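Local coordinates for protein lactaldehyde dehydrogenase (Methanocaldococcus jannaschii, PDB 3PQA) that oxidises lactaldehyde to lactate with NAD, which it prefers to NADP, in the biosynthesis of coenzyme F420, at residues 256-268 / 290-302. Residues are numbered along the deposited sequence; the frame is centred on the assembly and turned at random.
Sequences LNKAVNALIKGSF and KFIEMFVNKAKVL
Val260 and Phe295 make a reciprocal pair of knobs where helix segments 256-268 and 290-300 cross at -46°, their axes 9.6 Å apart at closest approach. Val260 fills a hollow lined by Phe291, Met294, Phe295 and Lys298, and its two methyls divide the work: CG2 lies 3.6 Å from CE1 of Phe291, while CG1 leans on CG of Lys298. In return Phe295, with CG anti to its backbone nitrogen (chi1 -174°), swings its ring into the hollow between Val260, Leu263, Ile264 and Ser267. There the backbone of Leu263 and the hydroxyl of Ser267 meet the ring at its edge, and CD1 of Ile264 slides in 3.6 Å from CE1 of Phe295. With an alanine in place of Phe295 this hollow would probably be left unfilled, and CD1 of Ile264 would lose one of the two rings it rests on.

OG of Ser267 donates to Leu263 O over 2.8 Å, from the opposite face of that carbonyl to the Ser267 amide. Beside this centre, CD1 of Leu263 presses on CZ of Phe291 at 3.6 Å. Toward the C-terminal ends, CD1 of Leu302 meets CD2 of Phe268 at 3.7 Å, and CB of Ala299 touches the same ring. At the other end the Met294 thioether, bent at chi3, crosses Leu256 at about a right angle.

Phe291 and Phe295 also touch Ile281 of strand 278-284, which joins the helix interface to the sheet. Two neighbouring helices, knobs interlocked, thus cover the mixed sheet carrying parallel strands 246-250 and 278-284, as in the Rossmann-like alpha/beta catalytic domain of aldehyde dehydrogenases.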
loop_
_atom_site.group_PDB
_atom_site.type_symbol
_atom_site.label_atom_id
_atom_site.label_comp_id
_atom_site.label_asym_id
_atom_site.label_seq_id
_atom_site.Cartn_x
_atom_site.Cartn_y
_atom_site.Cartn_z
ATOM N N LEU B 256 10.885 -0.627 37.279
ATOM C CA LEU B 256 11.446 0.663 37.705
ATOM C C LEU B 256 12.878 0.911 37.245
ATOM O O LEU B 256 13.219 2.030 36.844
ATOM C CB LEU B 256 11.332 0.832 39.222
ATOM C CG LEU B 256 9.927 1.129 39.751
ATOM C CD1 LEU B 256 10.020 1.697 41.157
ATOM C CD2 LEU B 256 9.165 2.083 38.837
ATOM N N ASN B 257 13.709 -0.126 37.296
ATOM C CA ASN B 257 15.079 -0.048 36.787
ATOM C C ASN B 257 15.104 0.406 35.324
ATOM O O ASN B 257 15.836 1.336 34.966
ATOM C CB ASN B 257 15.797 -1.400 36.932
ATOM C CG ASN B 257 16.268 -1.678 38.358
ATOM O OD1 ASN B 257 16.449 -2.833 38.741
ATOM N ND2 ASN B 257 16.484 -0.629 39.141
ATOM N N LYS B 258 14.292 -0.249 34.495
ATOM C CA LYS B 258 14.190 0.072 33.066
ATOM C C LYS B 258 13.617 1.464 32.832
ATOM O O LYS B 258 14.090 2.197 31.949
ATOM C CB LYS B 258 13.333 -0.965 32.332
ATOM C CG LYS B 258 13.881 -2.374 32.439
ATOM C CD LYS B 258 14.045 -3.032 31.096
ATOM C CE LYS B 258 14.692 -4.408 31.245
ATOM N NZ LYS B 258 13.675 -5.498 31.375
ATOM N N ALA B 259 12.579 1.811 33.593
ATOM C CA ALA B 259 11.954 3.120 33.455
ATOM C C ALA B 259 12.957 4.234 33.797
ATOM O O ALA B 259 13.082 5.221 33.066
ATOM C CB ALA B 259 10.722 3.221 34.312
ATOM N N VAL B 260 13.686 4.056 34.893
ATOM C CA VAL B 260 14.693 5.033 35.297
ATOM C C VAL B 260 15.764 5.207 34.216
ATOM O O VAL B 260 16.081 6.339 33.838
ATOM C CB VAL B 260 15.324 4.675 36.664
ATOM C CG1 VAL B 260 16.520 5.565 36.960
ATOM C CG2 VAL B 260 14.275 4.804 37.763
ATOM N N ASN B 261 16.323 4.102 33.730
ATOM C CA ASN B 261 17.331 4.189 32.679
ATOM C C ASN B 261 16.797 4.897 31.439
ATOM O O ASN B 261 17.452 5.798 30.908
ATOM C CB ASN B 261 17.911 2.804 32.355
ATOM C CG ASN B 261 18.738 2.251 33.506
ATOM O OD1 ASN B 261 19.218 3.006 34.364
ATOM N ND2 ASN B 261 18.906 0.933 33.539
ATOM N N ALA B 262 15.588 4.523 31.023
ATOM C CA ALA B 262 14.978 5.116 29.826
ATOM C C ALA B 262 14.717 6.592 30.038
ATOM O O ALA B 262 14.916 7.390 29.112
ATOM C CB ALA B 262 13.677 4.393 29.452
ATOM N N LEU B 263 14.290 6.959 31.250
ATOM C CA LEU B 263 13.932 8.354 31.521
ATOM C C LEU B 263 15.140 9.242 31.760
ATOM O O LEU B 263 15.077 10.440 31.496
ATOM C CB LEU B 263 12.897 8.472 32.652
ATOM C CG LEU B 263 11.498 7.952 32.278
ATOM C CD1 LEU B 263 10.665 7.680 33.528
ATOM C CD2 LEU B 263 10.758 8.927 31.340
ATOM N N ILE B 264 16.231 8.662 32.257
ATOM C CA ILE B 264 17.509 9.387 32.352
ATOM C C ILE B 264 17.956 9.825 30.957
ATOM O O ILE B 264 18.274 10.988 30.755
ATOM C CB ILE B 264 18.609 8.562 33.097
ATOM C CG1 ILE B 264 18.309 8.520 34.598
ATOM C CG2 ILE B 264 20.012 9.117 32.827
ATOM C CD1 ILE B 264 18.486 9.872 35.330
ATOM N N LYS B 265 17.942 8.912 29.993
ATOM C CA LYS B 265 18.252 9.254 28.594
ATOM C C LYS B 265 17.303 10.329 28.058
ATOM O O LYS B 265 17.735 11.364 27.542
ATOM C CB LYS B 265 18.179 8.009 27.694
ATOM C CG LYS B 265 19.269 6.988 27.970
ATOM C CD LYS B 265 19.203 5.851 26.967
ATOM C CE LYS B 265 19.546 4.490 27.599
ATOM N NZ LYS B 265 21.003 4.179 27.652
ATOM N N GLY B 266 16.001 10.086 28.204
ATOM C CA GLY B 266 14.977 10.976 27.654
ATOM C C GLY B 266 15.021 12.372 28.257
ATOM O O GLY B 266 14.720 13.369 27.580
ATOM N N SER B 267 15.395 12.434 29.534
ATOM C CA SER B 267 15.499 13.696 30.254
ATOM C C SER B 267 16.746 14.487 29.905
ATOM O O SER B 267 16.697 15.722 29.848
ATOM C CB SER B 267 15.502 13.433 31.765
ATOM O OG SER B 267 14.230 12.987 32.179
ATOM N N PHE B 268 17.858 13.790 29.670
ATOM C CA PHE B 268 19.152 14.477 29.695
ATOM C C PHE B 268 19.999 14.420 28.434
ATOM O O PHE B 268 20.960 15.175 28.314
ATOM C CB PHE B 268 19.941 14.091 30.952
ATOM C CG PHE B 268 19.195 14.390 32.233
ATOM C CD1 PHE B 268 18.810 15.697 32.541
ATOM C CD2 PHE B 268 18.838 13.366 33.104
ATOM C CE1 PHE B 268 18.105 15.989 33.703
ATOM C CE2 PHE B 268 18.138 13.645 34.288
ATOM C CZ PHE B 268 17.769 14.971 34.581
ATOM N N LYS B 290 10.208 5.584 45.682
ATOM C CA LYS B 290 11.247 4.693 45.191
ATOM C C LYS B 290 11.742 5.155 43.834
ATOM O O LYS B 290 12.946 5.167 43.582
ATOM C CB LYS B 290 10.744 3.261 45.079
ATOM C CG LYS B 290 10.472 2.586 46.399
ATOM C CD LYS B 290 10.101 1.115 46.163
ATOM C CE LYS B 290 8.925 0.983 45.182
ATOM N NZ LYS B 290 9.214 -0.051 44.158
ATOM N N PHE B 291 10.809 5.545 42.967
ATOM C CA PHE B 291 11.197 6.006 41.644
ATOM C C PHE B 291 12.043 7.269 41.729
ATOM O O PHE B 291 13.080 7.354 41.092
ATOM C CB PHE B 291 10.002 6.278 40.740
ATOM C CG PHE B 291 10.399 6.902 39.436
ATOM C CD1 PHE B 291 10.841 6.111 38.386
ATOM C CD2 PHE B 291 10.392 8.286 39.284
ATOM C CE1 PHE B 291 11.246 6.689 37.181
ATOM C CE2 PHE B 291 10.790 8.886 38.089
ATOM C CZ PHE B 291 11.221 8.093 37.036
ATOM N N ILE B 292 11.591 8.248 42.513
ATOM C CA ILE B 292 12.326 9.503 42.662
ATOM C C ILE B 292 13.755 9.266 43.180
ATOM O O ILE B 292 14.710 9.800 42.630
ATOM C CB ILE B 292 11.552 10.532 43.516
ATOM C CG1 ILE B 292 10.327 11.044 42.742
ATOM C CG2 ILE B 292 12.468 11.693 43.924
ATOM C CD1 ILE B 292 9.270 11.781 43.600
ATOM N N GLU B 293 13.894 8.451 44.220
ATOM C CA GLU B 293 15.212 8.144 44.765
ATOM C C GLU B 293 16.126 7.534 43.693
ATOM O O GLU B 293 17.274 7.966 43.530
ATOM C CB GLU B 293 15.104 7.207 45.977
ATOM C CG GLU B 293 16.443 6.895 46.617
ATOM C CD GLU B 293 16.398 5.723 47.588
ATOM O OE1 GLU B 293 17.445 5.434 48.186
ATOM O OE2 GLU B 293 15.340 5.080 47.740
ATOM N N MET B 294 15.612 6.546 42.956
ATOM C CA MET B 294 16.389 5.881 41.910
ATOM C C MET B 294 16.775 6.872 40.797
ATOM O O MET B 294 17.908 6.874 40.318
ATOM C CB MET B 294 15.626 4.676 41.320
ATOM C CG MET B 294 15.311 3.529 42.308
ATOM S SD MET B 294 14.050 2.346 41.715
ATOM C CE MET B 294 14.935 1.577 40.382
ATOM N N PHE B 295 15.827 7.724 40.408
ATOM C CA PHE B 295 16.012 8.665 39.305
ATOM C C PHE B 295 17.024 9.766 39.650
ATOM O O PHE B 295 17.932 10.039 38.877
ATOM C CB PHE B 295 14.655 9.243 38.908
ATOM C CG PHE B 295 14.690 10.130 37.690
ATOM C CD1 PHE B 295 14.934 9.598 36.422
ATOM C CD2 PHE B 295 14.445 11.487 37.817
ATOM C CE1 PHE B 295 14.945 10.426 35.299
ATOM C CE2 PHE B 295 14.446 12.328 36.710
ATOM C CZ PHE B 295 14.703 11.798 35.444
ATOM N N VAL B 296 16.878 10.370 40.829
ATOM C CA VAL B 296 17.842 11.370 41.305
ATOM C C VAL B 296 19.259 10.774 41.404
ATOM O O VAL B 296 20.227 11.380 40.941
ATOM C CB VAL B 296 17.391 11.972 42.660
ATOM C CG1 VAL B 296 18.506 12.791 43.296
ATOM C CG2 VAL B 296 16.129 12.825 42.481
ATOM N N ASN B 297 19.367 9.568 41.966
ATOM C CA ASN B 297 20.666 8.900 42.138
ATOM C C ASN B 297 21.425 8.665 40.837
ATOM O O ASN B 297 22.642 8.821 40.795
ATOM C CB ASN B 297 20.523 7.581 42.905
ATOM C CG ASN B 297 20.366 7.791 44.391
ATOM O OD1 ASN B 297 20.471 8.916 44.881
ATOM N ND2 ASN B 297 20.108 6.709 45.120
ATOM N N LYS B 298 20.698 8.295 39.782
ATOM C CA LYS B 298 21.294 8.075 38.471
ATOM C C LYS B 298 21.638 9.407 37.808
ATOM O O LYS B 298 22.640 9.512 37.103
ATOM C CB LYS B 298 20.369 7.231 37.578
ATOM C CG LYS B 298 20.079 5.798 38.083
ATOM C CD LYS B 298 21.254 4.832 37.920
ATOM C CE LYS B 298 20.744 3.398 37.715
ATOM N NZ LYS B 298 21.737 2.520 37.010
ATOM N N ALA B 299 20.821 10.427 38.050
ATOM C CA ALA B 299 21.067 11.751 37.478
ATOM C C ALA B 299 22.275 12.440 38.116
ATOM O O ALA B 299 22.973 13.214 37.456
ATOM C CB ALA B 299 19.833 12.627 37.612
ATOM N N LYS B 300 22.487 12.161 39.403
ATOM C CA LYS B 300 23.636 12.657 40.184
ATOM C C LYS B 300 25.011 12.365 39.610
ATOM O O LYS B 300 25.942 13.150 39.788
ATOM C CB LYS B 300 23.620 12.034 41.584
ATOM C CG LYS B 300 22.845 12.789 42.594
ATOM C CD LYS B 300 23.091 12.182 43.970
ATOM C CE LYS B 300 22.250 12.871 45.025
ATOM N NZ LYS B 300 22.365 12.165 46.329
ATOM N N VAL B 301 25.145 11.211 38.966
ATOM C CA VAL B 301 26.450 10.722 38.539
ATOM C C VAL B 301 26.765 11.070 37.081
ATOM O O VAL B 301 27.801 10.674 36.562
ATOM C CB VAL B 301 26.615 9.195 38.812
ATOM C CG1 VAL B 301 26.434 8.898 40.299
ATOM C CG2 VAL B 301 25.649 8.374 37.966
ATOM N N LEU B 302 25.869 11.817 36.432
ATOM C CA LEU B 302 26.116 12.282 35.065
ATOM C C LEU B 302 27.297 13.247 35.020
ATOM O O LEU B 302 27.479 14.064 35.923
ATOM C CB LEU B 302 24.866 12.932 34.461
ATOM C CG LEU B 302 23.599 12.082 34.282
ATOM C CD1 LEU B 302 22.425 12.991 33.901
ATOM C CD2 LEU B 302 23.776 10.962 33.243
#